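Local coordinates for cellulase (PDB 6WQY), which is probably a broad-specificity endoglucanase, its glycoside hydrolase family 5 domain (part of a longer protein) cutting beta-1,4 linkages inside cellulose and related plant polysaccharides, at residues Y128-K133 against N173-G178; I117-D122 against A150-Q155; Y266-H271 against E321-Y326. All blocks are in the same frame, centred on the assembly; numbering follows the deposited sequence.

Contact 1: residues Y128-K133 against N173-G178; sequences YWLDIK and NEIHDG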
loop_
_atom_site.group_PDB
_atom_site.type_symbol
_atom_site.label_atom_id
_atom_site.label_comp_id
_atom_site.label_asym_id
_atom_site.label_seq_id
_atom_site.Cartn_x
_atom_site.Cartn_y
_atom_site.Cartn_z
ATOM N N TYR A 128 2.567 -2.752 19.145
ATOM C CA TYR A 128 3.751 -3.610 19.116
ATOM C C TYR A 128 5.011 -2.741 19.144
ATOM O O TYR A 128 4.975 -1.606 19.631
ATOM C CB TYR A 128 3.705 -4.550 17.904
ATOM C CG TYR A 128 2.412 -5.332 17.792
ATOM C CD1 TYR A 128 2.093 -6.320 18.712
ATOM C CD2 TYR A 128 1.519 -5.091 16.769
ATOM C CE1 TYR A 128 0.909 -7.040 18.608
ATOM C CE2 TYR A 128 0.346 -5.806 16.655
ATOM C CZ TYR A 128 0.049 -6.771 17.578
ATOM O OH TYR A 128 -1.133 -7.478 17.465
ATOM N N TRP A 129 6.140 -3.240 18.632
ATOM C CA TRP A 129 7.401 -2.516 18.801
ATOM C C TRP A 129 7.394 -1.166 18.091
ATOM O O TRP A 129 8.063 -0.226 18.540
ATOM C CB TRP A 129 8.593 -3.349 18.302
ATOM C CG TRP A 129 8.611 -3.609 16.819
ATOM C CD1 TRP A 129 8.063 -4.675 16.170
ATOM C CD2 TRP A 129 9.216 -2.792 15.803
ATOM N NE1 TRP A 129 8.278 -4.571 14.823
ATOM C CE2 TRP A 129 8.991 -3.434 14.564
ATOM C CE3 TRP A 129 9.938 -1.593 15.814
ATOM C CZ2 TRP A 129 9.441 -2.911 13.363
ATOM C CZ3 TRP A 129 10.394 -1.078 14.620
ATOM C CH2 TRP A 129 10.138 -1.736 13.401
ATOM N N LEU A 130 6.700 -1.059 16.971
ATOM C CA LEU A 130 6.699 0.145 16.143
ATOM C C LEU A 130 5.636 1.049 16.749
ATOM O O LEU A 130 4.467 0.993 16.368
ATOM C CB LEU A 130 6.444 -0.280 14.706
ATOM C CG LEU A 130 6.518 0.769 13.611
ATOM C CD1 LEU A 130 7.800 1.563 13.618
ATOM C CD2 LEU A 130 6.339 0.058 12.278
ATOM N N ASP A 131 6.044 1.869 17.732
ATOM C CA ASP A 131 5.149 2.496 18.716
ATOM C C ASP A 131 5.302 4.014 18.716
ATOM O O ASP A 131 6.108 4.577 19.460
ATOM C CB ASP A 131 5.516 1.891 20.087
ATOM C CG ASP A 131 4.746 2.489 21.239
ATOM O OD1 ASP A 131 3.813 3.292 21.055
ATOM O OD2 ASP A 131 5.128 2.162 22.407
ATOM N N ILE A 132 4.498 4.677 17.879
ATOM C CA ILE A 132 4.583 6.130 17.720
ATOM C C ILE A 132 4.150 6.855 18.986
ATOM O O ILE A 132 4.679 7.925 19.308
ATOM C CB ILE A 132 3.770 6.578 16.490
ATOM C CG1 ILE A 132 3.974 8.062 16.168
ATOM C CG2 ILE A 132 2.278 6.300 16.690
ATOM C CD1 ILE A 132 5.326 8.384 15.572
ATOM N N LYS A 133 3.171 6.318 19.711
ATOM C CA LYS A 133 2.657 7.033 20.869
ATOM C C LYS A 133 3.758 7.261 21.892
ATOM O O LYS A 133 3.979 8.388 22.351
ATOM C CB LYS A 133 1.491 6.277 21.501
ATOM C CG LYS A 133 0.786 7.119 22.573
ATOM C CD LYS A 133 -0.478 6.469 23.139
ATOM C CE LYS A 133 -0.155 5.217 23.943
ATOM N NZ LYS A 133 -1.373 4.545 24.490
ATOM N N ASN A 173 3.423 0.893 7.204
ATOM C CA ASN A 173 2.043 0.853 6.729
ATOM C C ASN A 173 1.229 2.033 7.256
ATOM O O ASN A 173 1.349 3.138 6.710
ATOM C CB ASN A 173 1.426 -0.515 7.047
ATOM C CG ASN A 173 0.027 -0.629 6.516
ATOM O OD1 ASN A 173 -0.237 -0.194 5.397
ATOM N ND2 ASN A 173 -0.882 -1.178 7.312
ATOM N N GLU A 174 0.418 1.819 8.301
ATOM C CA GLU A 174 -0.534 2.806 8.811
ATOM C C GLU A 174 -0.150 3.127 10.244
ATOM O O GLU A 174 -0.437 2.365 11.165
ATOM C CB GLU A 174 -1.961 2.263 8.746
ATOM C CG GLU A 174 -2.472 2.107 7.343
ATOM C CD GLU A 174 -3.898 1.609 7.239
ATOM O OE1 GLU A 174 -4.452 1.113 8.256
ATOM O OE2 GLU A 174 -4.513 1.727 6.142
ATOM N N ILE A 175 0.524 4.245 10.428
ATOM C CA ILE A 175 1.075 4.623 11.723
ATOM C C ILE A 175 0.127 5.602 12.408
ATOM O O ILE A 175 -0.196 6.673 11.871
ATOM C CB ILE A 175 2.476 5.224 11.547
ATOM C CG1 ILE A 175 3.427 4.193 10.901
ATOM C CG2 ILE A 175 3.009 5.738 12.877
ATOM C CD1 ILE A 175 3.563 2.868 11.639
ATOM N N HIS A 176 -0.320 5.221 13.606
ATOM C CA HIS A 176 -1.146 6.074 14.445
ATOM C C HIS A 176 -0.999 5.604 15.888
ATOM O O HIS A 176 -0.575 4.467 16.158
ATOM C CB HIS A 176 -2.620 6.061 14.019
ATOM C CG HIS A 176 -3.275 4.742 14.199
ATOM N ND1 HIS A 176 -4.068 4.449 15.285
ATOM C CD2 HIS A 176 -3.229 3.622 13.440
ATOM C CE1 HIS A 176 -4.491 3.204 15.180
ATOM N NE2 HIS A 176 -4.001 2.678 14.065
ATOM N N ASP A 177 -1.386 6.478 16.813
ATOM C CA ASP A 177 -1.144 6.225 18.228
ATOM C C ASP A 177 -2.189 5.359 18.899
ATOM O O ASP A 177 -2.119 5.184 20.121
ATOM C CB ASP A 177 -0.983 7.555 18.982
ATOM C CG ASP A 177 -2.258 8.378 19.092
ATOM O OD1 ASP A 177 -3.339 7.945 18.643
ATOM O OD2 ASP A 177 -2.151 9.457 19.695
ATOM N N GLY A 178 -3.111 4.784 18.125
ATOM C CA GLY A 178 -4.233 4.019 18.634
ATOM C C GLY A 178 -5.570 4.628 18.262
ATOM O O GLY A 178 -6.561 3.905 18.104
HETATM O O HOH W 1 -2.717 3.670 22.194
#
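Ile132 faces Ile175 and Asp177 from the first turn of the short helix 132-135, and these three residues give up the most surface to the contact. One branch does most of the work on the Ile132 side: with CG1 anti to the backbone N (chi1 -172°), CG2 is left between the backbone N and the carbonyl carbon and lies against the opposite backbone, 3.4 Å from His176 O. Ile132 was modelled in two conformers, and the distances here describe one. Its CB sits 3.8 Å from Ile175 CG2, and the two side chains pass at a slant. The other branch of Ile175 reaches back along the loop: CD1 lies 4.0 Å from Leu130 CD2, these two chains crossing at roughly a right angle. Val195 and Trp199 of helix 191-209 also touch Ile132, and Leu196 touches Ile175, which places the aliphatic cluster against that helix.

Asp177 offers carbon rather than carboxylate to its neighbour. Its CB is 3.8 Å from Lys133 CB, whereas Lys133 NZ and Asp177 OD2 stand 6.9 Å apart, too far for a salt bridge. The carboxylate is held elsewhere, OD2 by Gln192 NE2 and Asp184 N, OD1 by Ser179 N. The lysine bends at chi3 and donates a hydrogen bond to a water 2.8 Å from NZ; that water donates to Asp177 O at 2.6 Å.

The first segment leads from the loop after strand 114-118 into helix 132-135; the second lies in the loop after strand 167-170, starting with Asn173-Glu174, the Asn-Glu motif of family 5 barrels. No direct hydrogen bond joins the segments, so their cohesion rests on aliphatic packing inside and a single water bridge at the solvent-facing rim.

Contact 2: residues I117-D122 against A150-Q155; sequences INIHHD and AAMWTQ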
loop_
_atom_site.group_PDB
_atom_site.type_symbol
_atom_site.label_atom_id
_atom_site.label_comp_id
_atom_site.label_asym_id
_atom_site.label_seq_id
_atom_site.Cartn_x
_atom_site.Cartn_y
_atom_site.Cartn_z
ATOM N N ILE A 117 7.243 -4.343 -1.116
ATOM C CA ILE A 117 7.226 -5.022 0.183
ATOM C C ILE A 117 7.347 -3.955 1.269
ATOM O O ILE A 117 7.906 -2.879 1.043
ATOM C CB ILE A 117 8.325 -6.092 0.330
ATOM C CG1 ILE A 117 9.725 -5.523 0.107
ATOM C CG2 ILE A 117 8.041 -7.263 -0.611
ATOM C CD1 ILE A 117 10.845 -6.509 0.365
ATOM N N ASN A 118 6.853 -4.270 2.470
ATOM C CA ASN A 118 6.820 -3.272 3.537
ATOM C C ASN A 118 7.032 -3.936 4.902
ATOM O O ASN A 118 7.375 -5.116 5.016
ATOM C CB ASN A 118 5.518 -2.448 3.483
ATOM C CG ASN A 118 4.312 -3.212 4.006
ATOM O OD1 ASN A 118 4.422 -4.388 4.372
ATOM N ND2 ASN A 118 3.168 -2.556 4.033
ATOM N N ILE A 119 6.879 -3.118 5.944
ATOM C CA ILE A 119 6.621 -3.550 7.318
ATOM C C ILE A 119 5.164 -3.207 7.607
ATOM O O ILE A 119 4.779 -2.032 7.533
ATOM C CB ILE A 119 7.575 -2.864 8.308
ATOM C CG1 ILE A 119 9.019 -3.306 8.071
ATOM C CG2 ILE A 119 7.125 -3.132 9.738
ATOM C CD1 ILE A 119 10.038 -2.601 8.956
ATOM N N HIS A 120 4.343 -4.221 7.920
ATOM C CA HIS A 120 2.894 -4.029 7.917
ATOM C C HIS A 120 2.359 -4.004 9.340
ATOM O O HIS A 120 2.422 -2.948 9.999
ATOM C CB HIS A 120 2.217 -5.028 6.968
ATOM C CG HIS A 120 0.881 -4.590 6.484
ATOM N ND1 HIS A 120 0.729 -3.698 5.438
ATOM C CD2 HIS A 120 -0.361 -4.948 6.889
ATOM C CE1 HIS A 120 -0.569 -3.556 5.216
ATOM N NE2 HIS A 120 -1.254 -4.291 6.084
ATOM N N HIS A 121 1.783 -5.102 9.861
ATOM C CA HIS A 121 1.083 -5.017 11.155
ATOM C C HIS A 121 2.012 -4.907 12.359
ATOM O O HIS A 121 1.518 -4.711 13.472
ATOM C CB HIS A 121 0.063 -6.130 11.311
ATOM C CG HIS A 121 -1.130 -5.961 10.434
ATOM N ND1 HIS A 121 -1.743 -4.741 10.238
ATOM C CD2 HIS A 121 -1.824 -6.870 9.699
ATOM C CE1 HIS A 121 -2.773 -4.919 9.424
ATOM N NE2 HIS A 121 -2.850 -6.201 9.084
ATOM N N ASP A 122 3.327 -4.947 12.167
ATOM C CA ASP A 122 4.218 -4.518 13.241
ATOM C C ASP A 122 3.827 -3.150 13.769
ATOM O O ASP A 122 4.048 -2.851 14.942
ATOM C CB ASP A 122 5.658 -4.435 12.735
ATOM C CG ASP A 122 6.186 -5.757 12.223
ATOM O OD1 ASP A 122 5.597 -6.276 11.243
ATOM O OD2 ASP A 122 7.202 -6.259 12.778
ATOM N N ALA A 150 16.034 0.471 11.335
ATOM C CA ALA A 150 17.244 0.497 10.527
ATOM C C ALA A 150 17.823 -0.906 10.382
ATOM O O ALA A 150 18.270 -1.292 9.292
ATOM C CB ALA A 150 18.268 1.442 11.159
ATOM N N ALA A 151 17.836 -1.688 11.462
ATOM C CA ALA A 151 18.423 -3.024 11.397
ATOM C C ALA A 151 17.591 -3.937 10.503
ATOM O O ALA A 151 18.141 -4.706 9.707
ATOM C CB ALA A 151 18.550 -3.621 12.795
ATOM N N MET A 152 16.267 -3.882 10.624
ATOM C CA MET A 152 15.413 -4.697 9.771
ATOM C C MET A 152 15.566 -4.305 8.315
ATOM O O MET A 152 15.746 -5.165 7.449
ATOM C CB MET A 152 13.956 -4.586 10.218
ATOM C CG MET A 152 13.659 -5.293 11.537
ATOM S SD MET A 152 11.969 -5.043 12.090
ATOM C CE MET A 152 11.039 -5.902 10.824
ATOM N N TRP A 153 15.489 -3.007 8.017
ATOM C CA TRP A 153 15.581 -2.570 6.631
ATOM C C TRP A 153 16.963 -2.828 6.050
ATOM O O TRP A 153 17.068 -3.094 4.849
ATOM C CB TRP A 153 15.131 -1.117 6.469
ATOM C CG TRP A 153 13.647 -1.030 6.306
ATOM C CD1 TRP A 153 12.735 -0.456 7.153
ATOM C CD2 TRP A 153 12.891 -1.577 5.219
ATOM N NE1 TRP A 153 11.454 -0.614 6.643
ATOM C CE2 TRP A 153 11.531 -1.289 5.452
ATOM C CE3 TRP A 153 13.234 -2.263 4.052
ATOM C CZ2 TRP A 153 10.528 -1.686 4.590
ATOM C CZ3 TRP A 153 12.229 -2.650 3.187
ATOM C CH2 TRP A 153 10.892 -2.372 3.467
ATOM N N THR A 154 18.029 -2.782 6.859
ATOM C CA THR A 154 19.346 -3.168 6.348
ATOM C C THR A 154 19.329 -4.616 5.871
ATOM O O THR A 154 19.807 -4.937 4.777
ATOM C CB THR A 154 20.418 -2.962 7.428
ATOM O OG1 THR A 154 20.524 -1.568 7.736
ATOM C CG2 THR A 154 21.772 -3.463 6.970
ATOM N N GLN A 155 18.766 -5.507 6.690
ATOM C CA GLN A 155 18.704 -6.916 6.315
ATOM C C GLN A 155 17.814 -7.140 5.099
ATOM O O GLN A 155 18.153 -7.945 4.214
ATOM C CB GLN A 155 18.203 -7.744 7.490
ATOM C CG GLN A 155 19.173 -7.870 8.633
ATOM C CD GLN A 155 18.494 -8.452 9.842
ATOM O OE1 GLN A 155 18.312 -9.667 9.933
ATOM N NE2 GLN A 155 18.089 -7.599 10.757
#
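With CG1 of Ile119 anti to its own carbonyl carbon (chi1 -66°) and the chain extended beyond it, CD1 projects to the helix; Met152 bends at chi3 (66°), which swings its CE round to within 3.9 Å of Ile119 CD1, so that the two side chains meet through their terminal methyls. The same isoleucine branch runs alongside the Trp153 indole, the two side chains sliding past each other in opposite directions. CD1 comes to 3.4 Å from Trp153 NE1, and CG1 follows at 3.9 Å from the same nitrogen. That nitrogen is not left without a partner by the apolar contact, since it donates to Ala171 O just past the next strand.

The far rim of the indole reaches the strand itself. Trp153 CH2 lies 3.9 Å from Ile117 O, which sits at the ring edge in its plane, and 4.2 Å from Asn118 CA. Strand 114-118, helix 139-159 and the neighbouring parallel strand 167-170 form one beta-alpha-beta crossover of the TIM barrel, and Trp153 is wedged between its helix and its strands: the ring of Phe169 in the following strand meets the indole, while Phe203 of helix 191-209 packs with it edge-to-face.

Asn118 turns its side chain away from the helix, to the interior of the barrel. ND2 donates to His120 ND1 at 3.0 Å with an N-H...N angle of 166°, and the bond lies close to both the imidazole and the amide planes. Glu170 OE2 takes another bond from ND2 and Val79 N donates to OD1, so the amide cannot flip without reversing donors and acceptors. Farther on, Asp122 OD1 accepts a hydrogen bond from Trp81 N.

Contact 3: residues Y266-H271 against E321-Y326; sequences YSQWGH and ESFRLY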
loop_
_atom_site.group_PDB
_atom_site.type_symbol
_atom_site.label_atom_id
_atom_site.label_comp_id
_atom_site.label_asym_id
_atom_site.label_seq_id
_atom_site.Cartn_x
_atom_site.Cartn_y
_atom_site.Cartn_z
ATOM N N TYR A 266 -25.426 0.382 3.731
ATOM C CA TYR A 266 -25.172 1.320 2.633
ATOM C C TYR A 266 -24.809 0.504 1.401
ATOM O O TYR A 266 -23.685 0.013 1.281
ATOM C CB TYR A 266 -24.041 2.272 2.990
ATOM C CG TYR A 266 -24.278 3.058 4.252
ATOM C CD1 TYR A 266 -25.463 3.746 4.457
ATOM C CD2 TYR A 266 -23.310 3.109 5.242
ATOM C CE1 TYR A 266 -25.678 4.468 5.616
ATOM C CE2 TYR A 266 -23.513 3.825 6.404
ATOM C CZ TYR A 266 -24.698 4.503 6.585
ATOM O OH TYR A 266 -24.898 5.219 7.743
ATOM N N SER A 267 -25.755 0.392 0.470
ATOM C CA SER A 267 -25.588 -0.442 -0.709
ATOM C C SER A 267 -25.426 0.353 -1.999
ATOM O O SER A 267 -25.220 -0.254 -3.053
ATOM C CB SER A 267 -26.782 -1.394 -0.853
ATOM O OG SER A 267 -28.001 -0.665 -0.942
ATOM N N GLN A 268 -25.513 1.679 -1.949
ATOM C CA GLN A 268 -25.406 2.523 -3.139
ATOM C C GLN A 268 -24.462 3.687 -2.866
ATOM O O GLN A 268 -24.142 3.998 -1.714
ATOM C CB GLN A 268 -26.789 3.020 -3.588
ATOM C CG GLN A 268 -27.768 1.875 -3.764
ATOM C CD GLN A 268 -29.079 2.276 -4.427
ATOM O OE1 GLN A 268 -29.343 3.459 -4.677
ATOM N NE2 GLN A 268 -29.907 1.287 -4.707
ATOM N N TRP A 269 -23.989 4.312 -3.946
ATOM C CA TRP A 269 -22.974 5.349 -3.867
ATOM C C TRP A 269 -23.103 6.291 -5.054
ATOM O O TRP A 269 -23.482 5.878 -6.150
ATOM C CB TRP A 269 -21.564 4.724 -3.881
ATOM C CG TRP A 269 -20.464 5.710 -3.746
ATOM C CD1 TRP A 269 -19.968 6.206 -2.574
ATOM C CD2 TRP A 269 -19.711 6.330 -4.804
ATOM N NE1 TRP A 269 -18.964 7.106 -2.840
ATOM C CE2 TRP A 269 -18.790 7.208 -4.193
ATOM C CE3 TRP A 269 -19.715 6.226 -6.199
ATOM C CZ2 TRP A 269 -17.878 7.967 -4.925
ATOM C CZ3 TRP A 269 -18.813 6.985 -6.917
ATOM C CH2 TRP A 269 -17.902 7.837 -6.278
ATOM N N GLY A 270 -22.779 7.557 -4.829
ATOM C CA GLY A 270 -22.681 8.518 -5.906
ATOM C C GLY A 270 -23.975 9.245 -6.204
ATOM O O GLY A 270 -24.978 9.126 -5.503
ATOM N N HIS A 271 -23.948 9.996 -7.308
ATOM C CA HIS A 271 -25.027 10.931 -7.609
ATOM C C HIS A 271 -26.378 10.246 -7.744
ATOM O O HIS A 271 -27.411 10.867 -7.461
ATOM C CB HIS A 271 -24.810 11.649 -8.953
ATOM C CG HIS A 271 -23.546 12.437 -9.056
ATOM N ND1 HIS A 271 -23.102 13.283 -8.064
ATOM C CD2 HIS A 271 -22.651 12.540 -10.068
ATOM C CE1 HIS A 271 -21.975 13.854 -8.451
ATOM N NE2 HIS A 271 -21.678 13.419 -9.662
ATOM N N GLU A 321 -24.413 -4.212 -6.846
ATOM C CA GLU A 321 -23.096 -4.444 -7.439
ATOM C C GLU A 321 -22.790 -3.419 -8.528
ATOM O O GLU A 321 -21.630 -3.045 -8.723
ATOM C CB GLU A 321 -22.999 -5.879 -7.953
ATOM C CG GLU A 321 -21.600 -6.301 -8.402
ATOM C CD GLU A 321 -20.582 -6.429 -7.272
ATOM O OE1 GLU A 321 -20.818 -5.940 -6.142
ATOM O OE2 GLU A 321 -19.494 -7.009 -7.527
ATOM N N SER A 322 -23.813 -2.956 -9.251
ATOM C CA SER A 322 -23.596 -1.915 -10.247
ATOM C C SER A 322 -22.914 -0.703 -9.623
ATOM O O SER A 322 -21.991 -0.127 -10.205
ATOM C CB SER A 322 -24.931 -1.491 -10.861
ATOM O OG SER A 322 -25.666 -2.610 -11.318
ATOM N N PHE A 323 -23.368 -0.299 -8.436
ATOM C CA PHE A 323 -22.780 0.848 -7.757
ATOM C C PHE A 323 -21.337 0.592 -7.353
ATOM O O PHE A 323 -20.516 1.515 -7.384
ATOM C CB PHE A 323 -23.625 1.215 -6.539
ATOM C CG PHE A 323 -24.934 1.857 -6.886
ATOM C CD1 PHE A 323 -25.015 3.227 -7.095
ATOM C CD2 PHE A 323 -26.072 1.093 -7.018
ATOM C CE1 PHE A 323 -26.206 3.822 -7.411
ATOM C CE2 PHE A 323 -27.275 1.687 -7.343
ATOM C CZ PHE A 323 -27.333 3.054 -7.538
ATOM N N ARG A 324 -21.018 -0.641 -6.940
ATOM C CA ARG A 324 -19.643 -0.977 -6.589
ATOM C C ARG A 324 -18.719 -0.830 -7.793
ATOM O O ARG A 324 -17.615 -0.282 -7.689
ATOM C CB ARG A 324 -19.570 -2.408 -6.059
ATOM C CG ARG A 324 -18.155 -2.850 -5.748
ATOM C CD ARG A 324 -17.929 -4.307 -6.012
ATOM N NE ARG A 324 -16.623 -4.757 -5.549
ATOM C CZ ARG A 324 -16.167 -5.996 -5.717
ATOM N NH1 ARG A 324 -16.889 -6.897 -6.356
ATOM N NH2 ARG A 324 -14.974 -6.320 -5.242
ATOM N N LEU A 325 -19.146 -1.337 -8.952
ATOM C CA LEU A 325 -18.317 -1.223 -10.145
ATOM C C LEU A 325 -18.165 0.229 -10.557
ATOM O O LEU A 325 -17.086 0.653 -10.972
ATOM C CB LEU A 325 -18.863 -2.079 -11.281
ATOM C CG LEU A 325 -18.476 -3.548 -11.179
ATOM C CD1 LEU A 325 -19.135 -4.258 -10.014
ATOM C CD2 LEU A 325 -18.782 -4.276 -12.482
ATOM N N TYR A 326 -19.247 1.011 -10.454
ATOM C CA TYR A 326 -19.155 2.443 -10.727
ATOM C C TYR A 326 -18.155 3.119 -9.793
ATOM O O TYR A 326 -17.296 3.879 -10.248
ATOM C CB TYR A 326 -20.545 3.090 -10.644
ATOM C CG TYR A 326 -20.492 4.602 -10.662
ATOM C CD1 TYR A 326 -19.879 5.287 -11.703
ATOM C CD2 TYR A 326 -21.029 5.343 -9.625
ATOM C CE1 TYR A 326 -19.804 6.661 -11.709
ATOM C CE2 TYR A 326 -20.957 6.721 -9.614
ATOM C CZ TYR A 326 -20.341 7.376 -10.663
ATOM O OH TYR A 326 -20.261 8.753 -10.683
#
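Gln268 lies flat over one face of Phe323. Its CB stands 3.7 Å from the ring centroid and only 2° off the ring normal, a well-formed CH-pi contact, and the extended chain then carries the amide across the same face with the two planes 14° apart; Gln268 CD is 3.5 Å from Phe323 CE2. Asp274 N, bonded to OE1, fixes the amide's far end. Trp269 O approaches the phenyl edge instead, 3.2 Å from Phe323 CD1, and is buried there with no hydrogen-bond partner. With an alanine here in place of Phe323, the Gln268 side chain would probably lose its flat support and a gap would open beside that carbonyl.

Farther along, Trp269 and Tyr326 meet obliquely, planes 50° apart and Trp269 CZ3 3.5 Å from Tyr326 CE2, with Trp269 NE1 hydrogen-bonded to Gly282 O and Tyr326 OH to Glu284 OE2. At Gly270 the backbone angles alone call for glycine, since a CB would be jammed against the carbonyl O of Trp269; it would also clash with Tyr326 CE2.

The contact thus lays the loop between helices 256-259 and 284-299 against helix 318-337, whose Arg324 and Leu325 meet helix 371-383.

In the fold
Contacts 1 and 2 form one neighbourhood of the TIM barrel, their centres 14 Å apart. Their segments alternate along the chain: 117-122, 128-133, 150-155, 173-178. Contact 2 joins the end of strand 114-118 to helix 139-159, contact 1 the loop and helix after that strand to the loop after strand 167-170, and they touch where Trp129 NE1 probably bonds to Asp122 OD2, 2.9 Å away. Together they tie up the surroundings of two adjacent barrel strands. Contact 3 comes wholly later, packing a peripheral loop on helix 318-337. Its centre is 33 Å from that of contact 1, with about 17 Å between nearest atoms, and 37 Å from that of contact 2, across the chain's centre.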